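Local coordinates for protein 2,3-dihydroxybenzoate-AMP ligase (Bacillus subtilis, PDB 1MDB) that belongs to the ANL superfamily of AMP-binding enzymes and holds adenosine monophosphate and 2,3-dihydroxy-benzoic acid in adjoining pockets, at residues Leu101-Leu106 against Leu187-Gly192; Lys198-Thr203 against Met332-Val337. All blocks are in the same frame, centred on the assembly; numbering follows the deposited sequence.

Contact 1 (Leu101-Leu106 against Leu187-Gly192)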
ATOM      1  N   LEU A 101      -8.563  16.286  -8.216  1.00 29.73           N
ATOM      2  CA  LEU A 101      -8.196  14.912  -7.913  1.00 26.55           C
ATOM      3  C   LEU A 101      -6.723  14.526  -7.952  1.00 27.11           C
ATOM      4  O   LEU A 101      -6.089  14.508  -9.012  1.00 24.50           O
ATOM      5  CB  LEU A 101      -8.958  13.965  -8.844  1.00 30.66           C
ATOM      6  CG  LEU A 101     -10.435  13.647  -8.568  1.00 33.48           C
ATOM      7  CD1 LEU A 101     -11.228  14.921  -8.364  1.00 32.01           C
ATOM      8  CD2 LEU A 101     -10.994  12.836  -9.733  1.00 31.43           C
ATOM      9  N   PRO A 102      -6.152  14.221  -6.785  1.00 24.57           N
ATOM     10  CA  PRO A 102      -4.750  13.820  -6.780  1.00 24.42           C
ATOM     11  C   PRO A 102      -4.708  12.428  -7.424  1.00 25.27           C
ATOM     12  O   PRO A 102      -5.675  11.665  -7.334  1.00 25.15           O
ATOM     13  CB  PRO A 102      -4.413  13.718  -5.293  1.00 24.66           C
ATOM     14  CG  PRO A 102      -5.420  14.633  -4.621  1.00 25.46           C
ATOM     15  CD  PRO A 102      -6.671  14.397  -5.417  1.00 24.96           C
ATOM     16  N   VAL A 103      -3.607  12.119  -8.093  1.00 23.98           N
ATOM     17  CA  VAL A 103      -3.394  10.799  -8.669  1.00 25.72           C
ATOM     18  C   VAL A 103      -2.107  10.463  -7.924  1.00 25.53           C
ATOM     19  O   VAL A 103      -1.106  11.179  -8.045  1.00 26.94           O
ATOM     20  CB  VAL A 103      -3.173  10.862 -10.195  1.00 26.26           C
ATOM     21  CG1 VAL A 103      -2.841   9.485 -10.730  1.00 25.96           C
ATOM     22  CG2 VAL A 103      -4.433  11.393 -10.868  1.00 26.37           C
ATOM     23  N   PHE A 104      -2.152   9.400  -7.132  1.00 24.62           N
ATOM     24  CA  PHE A 104      -1.039   9.009  -6.277  1.00 25.71           C
ATOM     25  C   PHE A 104       0.107   8.184  -6.835  1.00 24.35           C
ATOM     26  O   PHE A 104       0.116   6.953  -6.724  1.00 27.01           O
ATOM     27  CB  PHE A 104      -1.592   8.323  -5.012  1.00 25.10           C
ATOM     28  CG  PHE A 104      -2.309   9.268  -4.076  1.00 28.98           C
ATOM     29  CD1 PHE A 104      -3.668   9.109  -3.800  1.00 30.29           C
ATOM     30  CD2 PHE A 104      -1.630  10.327  -3.479  1.00 28.32           C
ATOM     31  CE1 PHE A 104      -4.337   9.993  -2.946  1.00 29.47           C
ATOM     32  CE2 PHE A 104      -2.293  11.217  -2.623  1.00 29.99           C
ATOM     33  CZ  PHE A 104      -3.645  11.049  -2.358  1.00 28.90           C
ATOM     34  N   ALA A 105       1.089   8.876  -7.408  1.00 23.23           N
ATOM     35  CA  ALA A 105       2.276   8.223  -7.948  1.00 21.72           C
ATOM     36  C   ALA A 105       3.213   7.929  -6.775  1.00 22.80           C
ATOM     37  O   ALA A 105       3.030   8.451  -5.683  1.00 23.73           O
ATOM     38  CB  ALA A 105       2.966   9.133  -8.964  1.00 21.72           C
ATOM     39  N   LEU A 106       4.206   7.081  -7.008  1.00 24.04           N
ATOM     40  CA  LEU A 106       5.173   6.714  -5.979  1.00 25.40           C
ATOM     41  C   LEU A 106       6.549   7.290  -6.336  1.00 25.60           C
ATOM     42  O   LEU A 106       6.859   7.512  -7.504  1.00 24.53           O
ATOM     43  CB  LEU A 106       5.258   5.178  -5.858  1.00 24.87           C
ATOM     44  CG  LEU A 106       4.428   4.475  -4.762  1.00 28.45           C
ATOM     45  CD1 LEU A 106       3.047   5.079  -4.664  1.00 26.13           C
ATOM     46  CD2 LEU A 106       4.345   2.968  -5.043  1.00 24.84           C
ATOM     47  N   LEU A 187      -7.610   9.484  -7.328  1.00 25.86           N
ATOM     48  CA  LEU A 187      -7.410   8.241  -8.046  1.00 27.62           C
ATOM     49  C   LEU A 187      -6.165   7.552  -7.502  1.00 26.76           C
ATOM     50  O   LEU A 187      -5.078   8.129  -7.498  1.00 26.22           O
ATOM     51  CB  LEU A 187      -7.250   8.506  -9.555  1.00 27.71           C
ATOM     52  CG  LEU A 187      -8.371   9.310 -10.227  1.00 27.22           C
ATOM     53  CD1 LEU A 187      -8.090   9.458 -11.713  1.00 27.73           C
ATOM     54  CD2 LEU A 187      -9.697   8.608 -10.008  1.00 27.77           C
ATOM     55  N   GLN A 188      -6.335   6.322  -7.032  1.00 28.21           N
ATOM     56  CA  GLN A 188      -5.227   5.534  -6.499  1.00 30.12           C
ATOM     57  C   GLN A 188      -4.711   4.616  -7.589  1.00 29.23           C
ATOM     58  O   GLN A 188      -5.304   4.537  -8.669  1.00 29.71           O
ATOM     59  CB  GLN A 188      -5.689   4.707  -5.292  1.00 30.35           C
ATOM     60  CG  GLN A 188      -5.253   5.264  -3.950  1.00 30.55           C
ATOM     61  CD  GLN A 188      -3.747   5.160  -3.716  1.00 33.03           C
ATOM     62  OE1 GLN A 188      -3.251   5.561  -2.669  1.00 32.61           O
ATOM     63  NE2 GLN A 188      -3.018   4.622  -4.691  1.00 31.92           N
ATOM     64  N   LEU A 189      -3.609   3.925  -7.322  1.00 28.67           N
ATOM     65  CA  LEU A 189      -3.048   3.008  -8.320  1.00 29.79           C
ATOM     66  C   LEU A 189      -3.241   1.555  -7.861  1.00 29.74           C
ATOM     67  O   LEU A 189      -3.143   1.277  -6.678  1.00 30.43           O
ATOM     68  CB  LEU A 189      -1.545   3.283  -8.504  1.00 30.67           C
ATOM     69  CG  LEU A 189      -1.069   4.690  -8.895  1.00 31.15           C
ATOM     70  CD1 LEU A 189       0.434   4.645  -9.112  1.00 30.94           C
ATOM     71  CD2 LEU A 189      -1.758   5.170 -10.160  1.00 30.92           C
ATOM     72  N   SER A 190      -3.541   0.653  -8.792  1.00 29.35           N
ATOM     73  CA  SER A 190      -3.692  -0.755  -8.457  1.00 31.90           C
ATOM     74  C   SER A 190      -2.275  -1.332  -8.370  1.00 35.17           C
ATOM     75  O   SER A 190      -1.349  -0.772  -8.958  1.00 34.43           O
ATOM     76  CB  SER A 190      -4.484  -1.499  -9.535  1.00 31.54           C
ATOM     77  OG  SER A 190      -3.889  -1.298 -10.806  1.00 33.46           O
ATOM     78  N   GLY A 191      -2.099  -2.447  -7.662  1.00 39.46           N
ATOM     79  CA  GLY A 191      -0.763  -3.009  -7.522  1.00 46.64           C
ATOM     80  C   GLY A 191      -0.450  -4.385  -8.081  1.00 51.23           C
ATOM     81  O   GLY A 191       0.386  -5.099  -7.523  1.00 52.46           O
ATOM     82  N   GLY A 192      -1.090  -4.768  -9.182  1.00 55.27           N
ATOM     83  CA  GLY A 192      -0.803  -6.070  -9.756  1.00 59.73           C
ATOM     84  C   GLY A 192       0.572  -6.137 -10.402  1.00 63.40           C
ATOM     85  O   GLY A 192       1.563  -5.629  -9.875  1.00 65.73           O
TER
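Leu-101 reaches over to Leu-187 with one methyl, CD2 lying 4.4 Å from Leu-187 CG, a loose apolar touch where strand 101-104 begins alongside the last residues of strand 184-189, the two nearly parallel. Pro-102 gives its carbonyl to the second strand: Leu-187 N donates to Pro-102 O at 2.9 Å, almost straight at 174°. Its ring carbon CB lies above one face of the Phe-104 ring, toward the rim. Val-103 stands opposite Leu-187 as the bridged residue. Its CA-H points at Leu-187 O, and the isopropyl group splits its work: CG2, set beside the backbone N (CG1 is anti to it, chi1 175°), meets Leu-187 CD1 at 4.2 Å, while CG1 grazes CD2 of Leu-189. Phe-104 closes the bridge, its N donating to Leu-187 O at 3.2 Å. The two bonds from Leu-187 thus straddle Val-103, the pattern of a single parallel beta bridge. The Gln-188 side chain slants past Phe-104 near CB and the CD1 corner of the ring, with the amide and ring planes 35° apart. On the other side of the backbone Leu-189 CD1 presses against Phe-104 O at 3.3 Å and brushes CA of Ala-105, where the strand has ended. Beyond Leu-189, Gly-191 touches the adenosine monophosphate, consistent with this family's glycine-rich phosphate-binding loop. Strand 101-104 is hydrogen-bonded along its other edge to strand 77-80; Leu-187 also packs on strand 199-203, Phe-186 meets the Phe-104 ring edge-to-face, and helix 111-120 lies against Ala-105 and Leu-189 through Phe-117.

Contact 2 (Lys198-Thr203 against Met332-Val337). With DBH (2,3-dihydroxy-benzoic acid), chain E; AMP (adenosine monophosphate), chain D.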
ATOM      1  N   LYS A 198      -3.849   0.120 -13.097  1.00 38.62           N
ATOM      2  CA  LYS A 198      -5.167   0.665 -13.401  1.00 38.21           C
ATOM      3  C   LYS A 198      -5.369   1.806 -12.403  1.00 35.02           C
ATOM      4  O   LYS A 198      -4.764   1.793 -11.335  1.00 35.93           O
ATOM      5  CB  LYS A 198      -6.239  -0.405 -13.168  1.00 39.87           C
ATOM      6  CG  LYS A 198      -5.959  -1.738 -13.837  1.00 41.23           C
ATOM      7  CD  LYS A 198      -6.055  -1.631 -15.340  1.00 44.41           C
ATOM      8  CE  LYS A 198      -5.742  -2.972 -15.993  1.00 46.39           C
ATOM      9  NZ  LYS A 198      -6.293  -3.063 -17.379  1.00 47.36           N
ATOM     10  N   LEU A 199      -6.189   2.795 -12.740  1.00 31.11           N
ATOM     11  CA  LEU A 199      -6.449   3.889 -11.812  1.00 29.31           C
ATOM     12  C   LEU A 199      -7.717   3.552 -11.016  1.00 29.00           C
ATOM     13  O   LEU A 199      -8.679   3.014 -11.564  1.00 25.77           O
ATOM     14  CB  LEU A 199      -6.596   5.224 -12.556  1.00 28.76           C
ATOM     15  CG  LEU A 199      -5.280   5.994 -12.736  1.00 29.26           C
ATOM     16  CD1 LEU A 199      -4.256   5.091 -13.372  1.00 31.99           C
ATOM     17  CD2 LEU A 199      -5.486   7.236 -13.588  1.00 27.72           C
ATOM     18  N   ILE A 200      -7.698   3.869  -9.723  1.00 28.81           N
ATOM     19  CA  ILE A 200      -8.801   3.557  -8.817  1.00 28.78           C
ATOM     20  C   ILE A 200      -9.505   4.781  -8.219  1.00 29.00           C
ATOM     21  O   ILE A 200      -8.941   5.494  -7.388  1.00 29.89           O
ATOM     22  CB  ILE A 200      -8.279   2.667  -7.669  1.00 29.19           C
ATOM     23  CG1 ILE A 200      -7.820   1.322  -8.241  1.00 28.34           C
ATOM     24  CG2 ILE A 200      -9.357   2.485  -6.589  1.00 29.75           C
ATOM     25  CD1 ILE A 200      -6.925   0.509  -7.314  1.00 24.67           C
ATOM     26  N   PRO A 201     -10.751   5.040  -8.640  1.00 27.44           N
ATOM     27  CA  PRO A 201     -11.479   6.190  -8.101  1.00 27.74           C
ATOM     28  C   PRO A 201     -11.992   5.900  -6.689  1.00 27.51           C
ATOM     29  O   PRO A 201     -12.600   4.855  -6.461  1.00 26.52           O
ATOM     30  CB  PRO A 201     -12.644   6.353  -9.077  1.00 28.30           C
ATOM     31  CG  PRO A 201     -12.166   5.719 -10.326  1.00 27.27           C
ATOM     32  CD  PRO A 201     -11.455   4.495  -9.808  1.00 29.36           C
ATOM     33  N   ARG A 202     -11.729   6.800  -5.747  1.00 24.98           N
ATOM     34  CA  ARG A 202     -12.235   6.643  -4.377  1.00 27.01           C
ATOM     35  C   ARG A 202     -12.975   7.941  -4.043  1.00 28.30           C
ATOM     36  O   ARG A 202     -12.498   9.036  -4.365  1.00 29.46           O
ATOM     37  CB  ARG A 202     -11.100   6.412  -3.364  1.00 26.20           C
ATOM     38  CG  ARG A 202     -10.275   5.131  -3.562  1.00 25.62           C
ATOM     39  CD  ARG A 202     -11.136   3.869  -3.623  1.00 25.85           C
ATOM     40  NE  ARG A 202     -11.754   3.539  -2.341  1.00 25.40           N
ATOM     41  CZ  ARG A 202     -11.137   2.903  -1.354  1.00 28.17           C
ATOM     42  NH1 ARG A 202      -9.876   2.513  -1.502  1.00 25.76           N
ATOM     43  NH2 ARG A 202     -11.778   2.673  -0.212  1.00 28.33           N
ATOM     44  N   THR A 203     -14.152   7.821  -3.437  1.00 28.60           N
ATOM     45  CA  THR A 203     -14.947   8.992  -3.072  1.00 28.85           C
ATOM     46  C   THR A 203     -14.654   9.341  -1.610  1.00 30.30           C
ATOM     47  O   THR A 203     -14.093   8.528  -0.875  1.00 27.45           O
ATOM     48  CB  THR A 203     -16.477   8.726  -3.235  1.00 31.78           C
ATOM     49  OG1 THR A 203     -16.902   7.738  -2.285  1.00 31.39           O
ATOM     50  CG2 THR A 203     -16.795   8.222  -4.655  1.00 27.79           C
ATOM     51  N   MET A 332      -6.073  -4.064  -0.160  1.00 25.54           N
ATOM     52  CA  MET A 332      -5.884  -3.789  -1.582  1.00 25.99           C
ATOM     53  C   MET A 332      -6.390  -2.377  -1.828  1.00 26.39           C
ATOM     54  O   MET A 332      -7.339  -1.930  -1.172  1.00 25.81           O
ATOM     55  CB  MET A 332      -6.693  -4.779  -2.424  1.00 25.35           C
ATOM     56  CG  MET A 332      -8.149  -4.894  -1.998  1.00 24.82           C
ATOM     57  SD  MET A 332      -8.777  -6.567  -2.372  1.00 30.76           S
ATOM     58  CE  MET A 332      -7.978  -7.509  -1.093  1.00 26.99           C
ATOM     59  N   ALA A 333      -5.774  -1.682  -2.777  1.00 25.25           N
ATOM     60  CA  ALA A 333      -6.166  -0.311  -3.065  1.00 25.22           C
ATOM     61  C   ALA A 333      -7.574  -0.266  -3.642  1.00 25.89           C
ATOM     62  O   ALA A 333      -8.228   0.787  -3.626  1.00 21.67           O
ATOM     63  CB  ALA A 333      -5.166   0.334  -4.037  1.00 24.90           C
ATOM     64  N   GLU A 334      -8.037  -1.416  -4.135  1.00 25.05           N
ATOM     65  CA  GLU A 334      -9.367  -1.528  -4.718  1.00 27.16           C
ATOM     66  C   GLU A 334     -10.458  -1.449  -3.664  1.00 27.93           C
ATOM     67  O   GLU A 334     -11.596  -1.087  -3.974  1.00 29.49           O
ATOM     68  CB  GLU A 334      -9.536  -2.847  -5.481  1.00 26.12           C
ATOM     69  CG  GLU A 334      -8.930  -2.865  -6.855  1.00 25.60           C
ATOM     70  CD  GLU A 334      -7.444  -3.151  -6.831  1.00 25.91           C
ATOM     71  OE1 GLU A 334      -6.914  -3.511  -5.754  1.00 26.20           O
ATOM     72  OE2 GLU A 334      -6.811  -3.026  -7.894  1.00 25.96           O
ATOM     73  N   GLY A 335     -10.124  -1.800  -2.428  1.00 28.58           N
ATOM     74  CA  GLY A 335     -11.125  -1.739  -1.380  1.00 29.44           C
ATOM     75  C   GLY A 335     -10.791  -2.476  -0.107  1.00 30.44           C
ATOM     76  O   GLY A 335     -10.076  -1.963   0.759  1.00 30.56           O
ATOM     77  N   LEU A 336     -11.315  -3.693  -0.011  1.00 31.00           N
ATOM     78  CA  LEU A 336     -11.151  -4.559   1.144  1.00 30.06           C
ATOM     79  C   LEU A 336      -9.836  -4.526   1.909  1.00 30.86           C
ATOM     80  O   LEU A 336      -8.757  -4.642   1.329  1.00 31.69           O
ATOM     81  CB  LEU A 336     -11.437  -6.011   0.744  1.00 32.03           C
ATOM     82  CG  LEU A 336     -11.390  -7.014   1.902  1.00 32.15           C
ATOM     83  CD1 LEU A 336     -12.487  -6.673   2.903  1.00 33.60           C
ATOM     84  CD2 LEU A 336     -11.578  -8.436   1.383  1.00 31.68           C
ATOM     85  N   VAL A 337      -9.945  -4.392   3.229  1.00 28.94           N
ATOM     86  CA  VAL A 337      -8.783  -4.399   4.105  1.00 27.77           C
ATOM     87  C   VAL A 337      -9.082  -5.325   5.282  1.00 29.17           C
ATOM     88  O   VAL A 337     -10.122  -5.197   5.935  1.00 26.41           O
ATOM     89  CB  VAL A 337      -8.452  -2.997   4.643  1.00 28.81           C
ATOM     90  CG1 VAL A 337      -7.298  -3.093   5.642  1.00 30.01           C
ATOM     91  CG2 VAL A 337      -8.069  -2.070   3.496  1.00 26.10           C
TER
HETATM   92  C21 DBH E 601      -1.724  -3.441  -0.576  1.00 37.74           C
HETATM   93  O9  DBH E 601      -0.759  -4.323  -0.870  1.00 41.58           O
HETATM   94  C18 DBH E 601      -2.186  -3.180   0.811  1.00 38.15           C
HETATM   95  C15 DBH E 601      -1.544  -3.830   1.908  1.00 36.66           C
HETATM   96  C12 DBH E 601      -1.984  -3.608   3.229  1.00 35.53           C
HETATM   97  C3  DBH E 601      -3.284  -2.295   1.055  1.00 38.44           C
HETATM   98  O3  DBH E 601      -3.957  -1.620   0.017  1.00 34.01           O
HETATM   99  C6  DBH E 601      -3.720  -2.079   2.377  1.00 36.87           C
HETATM  100  C9  DBH E 601      -3.083  -2.728   3.462  1.00 37.26           C
HETATM  101  O6  DBH E 601      -4.780  -1.234   2.616  1.00 43.05           O
HETATM  102  P   AMP D 600      -2.112  -3.051  -3.103  1.00 37.86           P
HETATM  103  O1P AMP D 600      -3.257  -2.290  -3.717  1.00 35.62           O
HETATM  104  O2P AMP D 600      -0.768  -2.683  -3.636  1.00 36.44           O
HETATM  105  O3P AMP D 600      -2.149  -3.015  -1.597  1.00 36.15           O
HETATM  106  O5' AMP D 600      -2.231  -4.635  -3.564  1.00 33.19           O
HETATM  107  C5' AMP D 600      -3.205  -5.548  -2.983  1.00 33.03           C
HETATM  108  C4' AMP D 600      -2.762  -6.996  -3.229  1.00 35.40           C
HETATM  109  O4' AMP D 600      -1.558  -7.145  -2.501  1.00 35.95           O
HETATM  110  C3' AMP D 600      -3.659  -8.055  -2.658  1.00 35.82           C
HETATM  111  O3' AMP D 600      -4.735  -8.376  -3.536  1.00 36.21           O
HETATM  112  C2' AMP D 600      -2.692  -9.206  -2.410  1.00 36.88           C
HETATM  113  O2' AMP D 600      -2.516 -10.015  -3.593  1.00 37.21           O
HETATM  114  C1' AMP D 600      -1.447  -8.465  -1.991  1.00 36.67           C
HETATM  115  N9  AMP D 600      -1.408  -8.502  -0.303  1.00 37.14           N
HETATM  116  C8  AMP D 600      -1.499  -7.400   0.477  1.00 37.97           C
HETATM  117  N7  AMP D 600      -1.404  -7.703   1.769  1.00 36.15           N
HETATM  118  C5  AMP D 600      -1.252  -9.015   1.777  1.00 35.27           C
HETATM  119  C6  AMP D 600      -1.093  -9.806   2.910  1.00 35.95           C
HETATM  120  N6  AMP D 600      -1.065  -9.305   4.145  1.00 35.39           N
HETATM  121  N1  AMP D 600      -0.950 -11.155   2.686  1.00 37.38           N
HETATM  122  C2  AMP D 600      -0.964 -11.706   1.439  1.00 37.39           C
HETATM  123  N3  AMP D 600      -1.113 -10.938   0.351  1.00 36.31           N
HETATM  124  C4  AMP D 600      -1.259  -9.574   0.499  1.00 36.69           C
HETATM  125  O   HOH W   1      -8.958   0.476   0.785  1.00 26.40           O
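Gly-335 O accepts a 2.7 Å hydrogen bond from a water that in turn accepts one from Arg-202 NH1 at 3.2 Å, so a single water couples the strand to the loop. The water sits at the edge of the guanidinium, in its plane, while Gly-335 CA lies over one face. The arginine chain folds at chi2 and chi3 (-54° and -69°) to bring its head there; NE is engaged in a salt bridge with Asp-206, which should steady the group. NH1 also comes within 3.2 Å of Ala-333 O. Residues Met-332 to Gly-335 form a type I beta turn, closed by Gly-335 N to Met-332 O, in the connection between antiparallel strands 325-331 and 337-339; Met-Ala-Glu falls in what is probably this family's YGxTE-type signature. Gly-335 has a phi of 165°, at which a side chain would strike the preceding carbonyl. The turn faces the ligands: Ala-333 N donates to adenosine monophosphate O1P at 2.8 Å, and Val-337 CG2 rests against O6 of 2,3-dihydroxy-benzoic acid. Ile-200 packs on the turn from the strand, its CD1 meeting Ala-333 CB at 3.7 Å and its CG2 lying 3.6 Å from Ala-333 O. Glu-334 crosses that isoleucine at about a right angle, its carboxylate lying across the CD1 methyl, while OE2 is hydrogen-bonded to Tyr-392 OH.

Reading from the N terminus, contact 1 closes first, bringing strand 101-104 beside strand 184-189 across 80 intervening residues. The chain then turns back through the glycine-rich loop into strand 199-203, the antiparallel partner of 184-189, and contact 2 spans a further 128 residues to reach 332-337. The two loops follow in series and neither nest nor cross. The strand pair 184-189 and 199-203 lies between them: one member meets the sheet that includes 77-80 and 101-104, the other the turn leading out of 325-331 in the nine-stranded sheet. Ser-190 joins the contacts directly, its OG bonding to Lys-198 N and its CB packing against Glu-334 OE2.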